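Local structure of putative succinylglutamate desuccinylase / aspartoacylase (Shewanella amazonensis, 3FMC) at residues G12-V24 / I69-N81. The protein is probably a zinc-dependent hydrolase of the succinylglutamate desuccinylase/aspartoacylase family, thought to act on ester bonds. Sequence-based numbering, arbitrary orientation.
Sequences GELAAGQPLSLPV and ISLVPLANPLGIN
Leu-20 CD2 lies over one face of the Pro-77 ring, displaced past its CB–CG edge and 3.9 Å from Pro-77 CG, and a water sits over the opposite face. From that second side, the CG–CD edge receives Ser-21 O and Leu-22 CD2, the latter 3.5 Å from Pro-77 CD. The water donates to Ser-21 O (2.7 Å) and to Leu-74 O (2.9 Å), bridging two carbonyls across the segments. Pro-23 lays CD on Pro-73 O (3.5 Å), and the two rings touch more loosely, CG to CG. In this probable hydrolase of the zinc exopeptidase clan, antiparallel strands 19-27 and 69-72 pair directly near Ile-69 and Phe-27; the axes of 19-24 and 69-72 make 146°, antiparallel but splayed. Beyond Val-72 the chain turns through 73-76 into helix 77-80, and side chains and the one water carry the contact. Leu-22, with CG anti to its carbonyl carbon (chi1 -48°), sends CD2 against Ala-75 O, a buried oxygen without a polar partner, while CD1 packs on Val-72 CG1. Farther along, Leu-78 touches two leucines: CB and CD2 lie against Leu-20 CD1, while CD1 passes Leu-14 CD2 (3.6 Å). Asn-76 N-caps the helix through a weak bond from Gly-79 N to OD1, and its ND2 donates to Val-42 O.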
ATOM      1  N   GLY C  12      -7.825  15.622  14.178  1.00 14.76           N
ATOM      2  CA  GLY C  12      -8.370  15.329  12.845  1.00 16.00           C
ATOM      3  C   GLY C  12      -9.692  14.612  12.879  1.00 17.22           C
ATOM      4  O   GLY C  12     -10.349  14.527  13.918  1.00 13.48           O
ATOM      5  N   GLU C  13     -10.081  14.064  11.728  1.00 15.74           N
ATOM      6  CA  GLU C  13     -11.330  13.338  11.613  1.00 16.16           C
ATOM      7  C   GLU C  13     -11.248  12.444  10.387  1.00 14.15           C
ATOM      8  O   GLU C  13     -10.702  12.846   9.339  1.00 14.97           O
ATOM      9  CB  GLU C  13     -12.507  14.336  11.467  1.00 15.70           C
ATOM     10  CG  GLU C  13     -13.884  13.699  11.590  1.00 17.56           C
ATOM     11  CD  GLU C  13     -15.004  14.680  11.307  1.00 16.80           C
ATOM     12  OE1 GLU C  13     -14.894  15.520  10.415  1.00 17.66           O
ATOM     13  OE2 GLU C  13     -15.998  14.590  12.014  1.00 19.63           O
ATOM     14  N   LEU C  14     -11.764  11.241  10.539  1.00 14.79           N
ATOM     15  CA  LEU C  14     -11.804  10.248   9.484  1.00 14.42           C
ATOM     16  C   LEU C  14     -13.098  10.323   8.667  1.00 15.52           C
ATOM     17  O   LEU C  14     -14.146  10.686   9.195  1.00 14.55           O
ATOM     18  CB  LEU C  14     -11.694   8.852  10.095  1.00 14.13           C
ATOM     19  CG  LEU C  14     -10.400   8.549  10.881  1.00 13.55           C
ATOM     20  CD1 LEU C  14     -10.510   7.309  11.646  1.00 17.99           C
ATOM     21  CD2 LEU C  14      -9.238   8.498   9.938  1.00 15.36           C
ATOM     22  N   ALA C  15     -12.989   9.941   7.393  1.00 15.74           N
ATOM     23  CA  ALA C  15     -14.088   9.906   6.442  1.00 14.32           C
ATOM     24  C   ALA C  15     -15.386   9.278   6.984  1.00 15.34           C
ATOM     25  O   ALA C  15     -16.463   9.824   6.739  1.00 17.05           O
ATOM     26  CB  ALA C  15     -13.661   9.150   5.197  1.00 11.00           C
ATOM     27  N   ALA C  16     -15.288   8.152   7.703  1.00 13.73           N
ATOM     28  CA  ALA C  16     -16.486   7.493   8.210  1.00 13.98           C
ATOM     29  C   ALA C  16     -17.066   8.219   9.419  1.00 15.39           C
ATOM     30  O   ALA C  16     -18.137   7.847   9.876  1.00 16.23           O
ATOM     31  CB  ALA C  16     -16.278   5.998   8.473  1.00 12.71           C
ATOM     32  N   GLY C  17     -16.349   9.224   9.966  1.00 14.51           N
ATOM     33  CA  GLY C  17     -16.919  10.074  11.028  1.00 15.43           C
ATOM     34  C   GLY C  17     -16.162  10.131  12.334  1.00 19.57           C
ATOM     35  O   GLY C  17     -16.341  11.051  13.141  1.00 20.71           O
ATOM     36  N   GLN C  18     -15.298   9.150  12.558  1.00 18.67           N
ATOM     37  CA  GLN C  18     -14.590   9.078  13.815  1.00 21.75           C
ATOM     38  C   GLN C  18     -13.536  10.198  13.988  1.00 18.88           C
ATOM     39  O   GLN C  18     -12.768  10.516  13.054  1.00 15.35           O
ATOM     40  CB  GLN C  18     -13.949   7.697  13.940  1.00 24.02           C
ATOM     41  CG  GLN C  18     -14.971   6.508  13.774  1.00 35.39           C
ATOM     42  CD  GLN C  18     -15.291   6.053  12.291  1.00 33.38           C
ATOM     43  OE1 GLN C  18     -14.596   6.424  11.342  1.00 17.39           O
ATOM     44  NE2 GLN C  18     -16.363   5.242  12.132  1.00 22.17           N
ATOM     45  N   PRO C  19     -13.514  10.838  15.187  1.00 20.21           N
ATOM     46  CA  PRO C  19     -12.513  11.848  15.406  1.00 18.46           C
ATOM     47  C   PRO C  19     -11.144  11.192  15.643  1.00 15.74           C
ATOM     48  O   PRO C  19     -11.075  10.009  15.988  1.00 20.57           O
ATOM     49  CB  PRO C  19     -12.987  12.534  16.701  1.00 20.27           C
ATOM     50  CG  PRO C  19     -13.637  11.506  17.433  1.00 22.22           C
ATOM     51  CD  PRO C  19     -14.359  10.652  16.379  1.00 21.69           C
ATOM     52  N   LEU C  20     -10.089  11.937  15.315  1.00 17.14           N
ATOM     53  CA  LEU C  20      -8.699  11.541  15.585  1.00 14.43           C
ATOM     54  C   LEU C  20      -8.331  12.398  16.813  1.00 15.74           C
ATOM     55  O   LEU C  20      -8.466  13.610  16.768  1.00 13.38           O
ATOM     56  CB  LEU C  20      -7.776  11.827  14.385  1.00 14.19           C
ATOM     57  CG  LEU C  20      -7.958  10.907  13.129  1.00 12.98           C
ATOM     58  CD1 LEU C  20      -7.194  11.452  11.919  1.00 18.90           C
ATOM     59  CD2 LEU C  20      -7.574   9.431  13.444  1.00 14.94           C
ATOM     60  N   SER C  21      -7.960  11.738  17.907  1.00 13.48           N
ATOM     61  CA  SER C  21      -7.584  12.397  19.132  1.00 13.56           C
ATOM     62  C   SER C  21      -6.396  11.725  19.806  1.00 14.70           C
ATOM     63  O   SER C  21      -6.085  10.529  19.544  1.00 17.21           O
ATOM     64  CB  SER C  21      -8.746  12.572  20.091  1.00 20.10           C
ATOM     65  OG  SER C  21      -9.218  11.324  20.485  1.00 35.12           O
ATOM     66  N   LEU C  22      -5.736  12.537  20.660  1.00 14.72           N
ATOM     67  CA  LEU C  22      -4.518  12.159  21.370  1.00 13.03           C
ATOM     68  C   LEU C  22      -4.817  12.225  22.873  1.00 15.27           C
ATOM     69  O   LEU C  22      -5.496  13.147  23.314  1.00 16.81           O
ATOM     70  CB  LEU C  22      -3.397  13.198  21.109  1.00 14.87           C
ATOM     71  CG  LEU C  22      -3.062  13.693  19.708  1.00 17.05           C
ATOM     72  CD1 LEU C  22      -1.833  14.539  19.658  1.00 21.20           C
ATOM     73  CD2 LEU C  22      -2.933  12.488  18.783  1.00 24.86           C
ATOM     74  N   PRO C  23      -4.245  11.302  23.653  1.00 14.53           N
ATOM     75  CA  PRO C  23      -4.320  11.370  25.114  1.00 16.86           C
ATOM     76  C   PRO C  23      -3.130  12.216  25.591  1.00 17.16           C
ATOM     77  O   PRO C  23      -2.004  11.978  25.159  1.00 16.19           O
ATOM     78  CB  PRO C  23      -4.149   9.911  25.549  1.00 16.75           C
ATOM     79  CG  PRO C  23      -3.337   9.288  24.497  1.00 14.38           C
ATOM     80  CD  PRO C  23      -3.490  10.116  23.215  1.00 17.04           C
ATOM     81  N   VAL C  24      -3.404  13.247  26.390  1.00 17.25           N
ATOM     82  CA  VAL C  24      -2.374  14.141  26.960  1.00 16.59           C
ATOM     83  C   VAL C  24      -2.376  13.950  28.466  1.00 17.34           C
ATOM     84  O   VAL C  24      -3.404  14.245  29.106  1.00 16.07           O
ATOM     85  CB  VAL C  24      -2.640  15.596  26.578  1.00 15.59           C
ATOM     86  CG1 VAL C  24      -1.499  16.551  27.107  1.00 17.69           C
ATOM     87  CG2 VAL C  24      -2.807  15.690  25.064  1.00 16.74           C
ATOM     88  N   ILE C  69       5.182  18.362  33.763  1.00 17.69           N
ATOM     89  CA  ILE C  69       5.557  17.418  32.686  1.00 18.18           C
ATOM     90  C   ILE C  69       4.269  16.961  31.986  1.00 18.96           C
ATOM     91  O   ILE C  69       3.368  16.482  32.662  1.00 15.78           O
ATOM     92  CB  ILE C  69       6.281  16.170  33.202  1.00 17.12           C
ATOM     93  CG1 ILE C  69       7.555  16.534  33.984  1.00 19.39           C
ATOM     94  CG2 ILE C  69       6.622  15.199  31.996  1.00 17.63           C
ATOM     95  CD1 ILE C  69       8.300  15.315  34.596  1.00 21.94           C
ATOM     96  N   SER C  70       4.187  17.165  30.665  1.00 17.87           N
ATOM     97  CA  SER C  70       3.048  16.705  29.819  1.00 16.84           C
ATOM     98  C   SER C  70       3.559  15.635  28.887  1.00 14.11           C
ATOM     99  O   SER C  70       4.639  15.793  28.323  1.00 14.47           O
ATOM    100  CB  SER C  70       2.469  17.829  29.013  1.00 22.04           C
ATOM    101  OG  SER C  70       1.796  18.705  29.894  1.00 25.45           O
ATOM    102  N   LEU C  71       2.834  14.529  28.779  1.00 15.10           N
ATOM    103  CA  LEU C  71       3.271  13.416  27.943  1.00 12.87           C
ATOM    104  C   LEU C  71       2.143  13.024  26.997  1.00 14.69           C
ATOM    105  O   LEU C  71       0.979  12.887  27.399  1.00 14.25           O
ATOM    106  CB  LEU C  71       3.758  12.204  28.750  1.00 13.90           C
ATOM    107  CG  LEU C  71       4.724  12.486  29.929  1.00 15.17           C
ATOM    108  CD1 LEU C  71       3.920  12.768  31.289  1.00 18.55           C
ATOM    109  CD2 LEU C  71       5.699  11.342  30.030  1.00 12.84           C
ATOM    110  N   VAL C  72       2.537  12.850  25.738  1.00 14.06           N
ATOM    111  CA  VAL C  72       1.608  12.559  24.636  1.00 14.80           C
ATOM    112  C   VAL C  72       2.053  11.281  23.898  1.00 12.64           C
ATOM    113  O   VAL C  72       2.772  11.348  22.916  1.00 13.10           O
ATOM    114  CB  VAL C  72       1.467  13.766  23.668  1.00 14.47           C
ATOM    115  CG1 VAL C  72       0.337  13.516  22.590  1.00 14.28           C
ATOM    116  CG2 VAL C  72       1.181  15.080  24.425  1.00 13.83           C
ATOM    117  N   PRO C  73       1.657  10.118  24.412  1.00 14.45           N
ATOM    118  CA  PRO C  73       1.908   8.851  23.709  1.00 13.18           C
ATOM    119  C   PRO C  73       0.870   8.780  22.567  1.00 13.13           C
ATOM    120  O   PRO C  73      -0.098   9.562  22.539  1.00 13.57           O
ATOM    121  CB  PRO C  73       1.625   7.789  24.761  1.00 11.03           C
ATOM    122  CG  PRO C  73       0.564   8.445  25.640  1.00 12.96           C
ATOM    123  CD  PRO C  73       0.890   9.923  25.664  1.00 15.25           C
ATOM    124  N   LEU C  74       1.086   7.885  21.612  1.00 10.50           N
ATOM    125  CA  LEU C  74       0.102   7.653  20.561  1.00 11.22           C
ATOM    126  C   LEU C  74      -0.262   8.938  19.858  1.00 12.53           C
ATOM    127  O   LEU C  74      -1.448   9.239  19.597  1.00 13.74           O
ATOM    128  CB  LEU C  74      -1.130   6.940  21.169  1.00 10.47           C
ATOM    129  CG  LEU C  74      -0.906   5.629  21.917  1.00 12.02           C
ATOM    130  CD1 LEU C  74      -2.099   5.240  22.798  1.00 14.53           C
ATOM    131  CD2 LEU C  74      -0.475   4.458  20.996  1.00 10.59           C
ATOM    132  N   ALA C  75       0.778   9.684  19.517  1.00 11.15           N
ATOM    133  CA  ALA C  75       0.579  11.061  19.034  1.00 11.14           C
ATOM    134  C   ALA C  75       0.033  11.199  17.593  1.00 12.68           C
ATOM    135  O   ALA C  75      -0.293  12.299  17.182  1.00 15.57           O
ATOM    136  CB  ALA C  75       1.856  11.928  19.207  1.00 13.23           C
ATOM    137  N   ASN C  76      -0.094  10.091  16.875  1.00 12.37           N
ATOM    138  CA  ASN C  76      -0.592  10.116  15.492  1.00 11.10           C
ATOM    139  C   ASN C  76      -1.440   8.890  15.198  1.00 11.71           C
ATOM    140  O   ASN C  76      -0.998   7.967  14.513  1.00 10.77           O
ATOM    141  CB  ASN C  76       0.595  10.219  14.547  1.00 12.81           C
ATOM    142  CG  ASN C  76       0.179  10.281  13.072  1.00 15.77           C
ATOM    143  OD1 ASN C  76      -0.995  10.503  12.758  1.00 11.22           O
ATOM    144  ND2 ASN C  76       1.141  10.119  12.181  1.00 11.19           N
ATOM    145  N   PRO C  77      -2.700   8.882  15.681  1.00 10.98           N
ATOM    146  CA  PRO C  77      -3.491   7.673  15.469  1.00 11.11           C
ATOM    147  C   PRO C  77      -3.695   7.276  13.984  1.00 12.06           C
ATOM    148  O   PRO C  77      -3.733   6.085  13.666  1.00 12.88           O
ATOM    149  CB  PRO C  77      -4.820   7.975  16.212  1.00 12.27           C
ATOM    150  CG  PRO C  77      -4.861   9.467  16.300  1.00 14.93           C
ATOM    151  CD  PRO C  77      -3.444   9.906  16.461  1.00 12.36           C
ATOM    152  N   LEU C  78      -3.746   8.256  13.076  1.00 12.92           N
ATOM    153  CA  LEU C  78      -3.962   7.952  11.654  1.00 11.13           C
ATOM    154  C   LEU C  78      -2.774   7.124  11.143  1.00 13.12           C
ATOM    155  O   LEU C  78      -2.943   6.139  10.433  1.00 14.64           O
ATOM    156  CB  LEU C  78      -4.151   9.243  10.847  1.00 13.52           C
ATOM    157  CG  LEU C  78      -4.545   9.109   9.375  1.00 14.15           C
ATOM    158  CD1 LEU C  78      -5.700   8.245   9.136  1.00 15.53           C
ATOM    159  CD2 LEU C  78      -4.842  10.514   8.804  1.00 14.18           C
ATOM    160  N   GLY C  79      -1.565   7.484  11.545  1.00 13.09           N
ATOM    161  CA  GLY C  79      -0.373   6.733  11.113  1.00 14.63           C
ATOM    162  C   GLY C  79      -0.194   5.434  11.880  1.00 12.94           C
ATOM    163  O   GLY C  79       0.208   4.392  11.330  1.00 13.15           O
ATOM    164  N   ILE C  80      -0.461   5.486  13.187  1.00 12.92           N
ATOM    165  CA  ILE C  80      -0.339   4.323  14.057  1.00 11.00           C
ATOM    166  C   ILE C  80      -1.245   3.175  13.615  1.00  9.44           C
ATOM    167  O   ILE C  80      -0.844   2.019  13.638  1.00 10.65           O
ATOM    168  CB  ILE C  80      -0.720   4.685  15.508  1.00 11.16           C
ATOM    169  CG1 ILE C  80       0.356   5.590  16.095  1.00 13.37           C
ATOM    170  CG2 ILE C  80      -0.862   3.403  16.383  1.00  8.19           C
ATOM    171  CD1 ILE C  80      -0.110   6.387  17.335  1.00  9.90           C
ATOM    172  N   ASN C  81      -2.448   3.530  13.156  1.00 10.72           N
ATOM    173  CA  ASN C  81      -3.447   2.537  12.817  1.00 11.86           C
ATOM    174  C   ASN C  81      -3.378   2.014  11.360  1.00 12.45           C
ATOM    175  O   ASN C  81      -4.117   1.115  10.945  1.00 13.47           O
ATOM    176  CB  ASN C  81      -4.816   3.109  13.111  1.00 14.22           C
ATOM    177  CG  ASN C  81      -5.102   3.226  14.595  1.00 13.99           C
ATOM    178  OD1 ASN C  81      -4.604   2.420  15.394  1.00 14.82           O
ATOM    179  ND2 ASN C  81      -5.947   4.187  14.960  1.00 14.05           N
TER
HETATM  180  O   HOH W   1      -4.255   8.519  19.807  1.00 13.29           O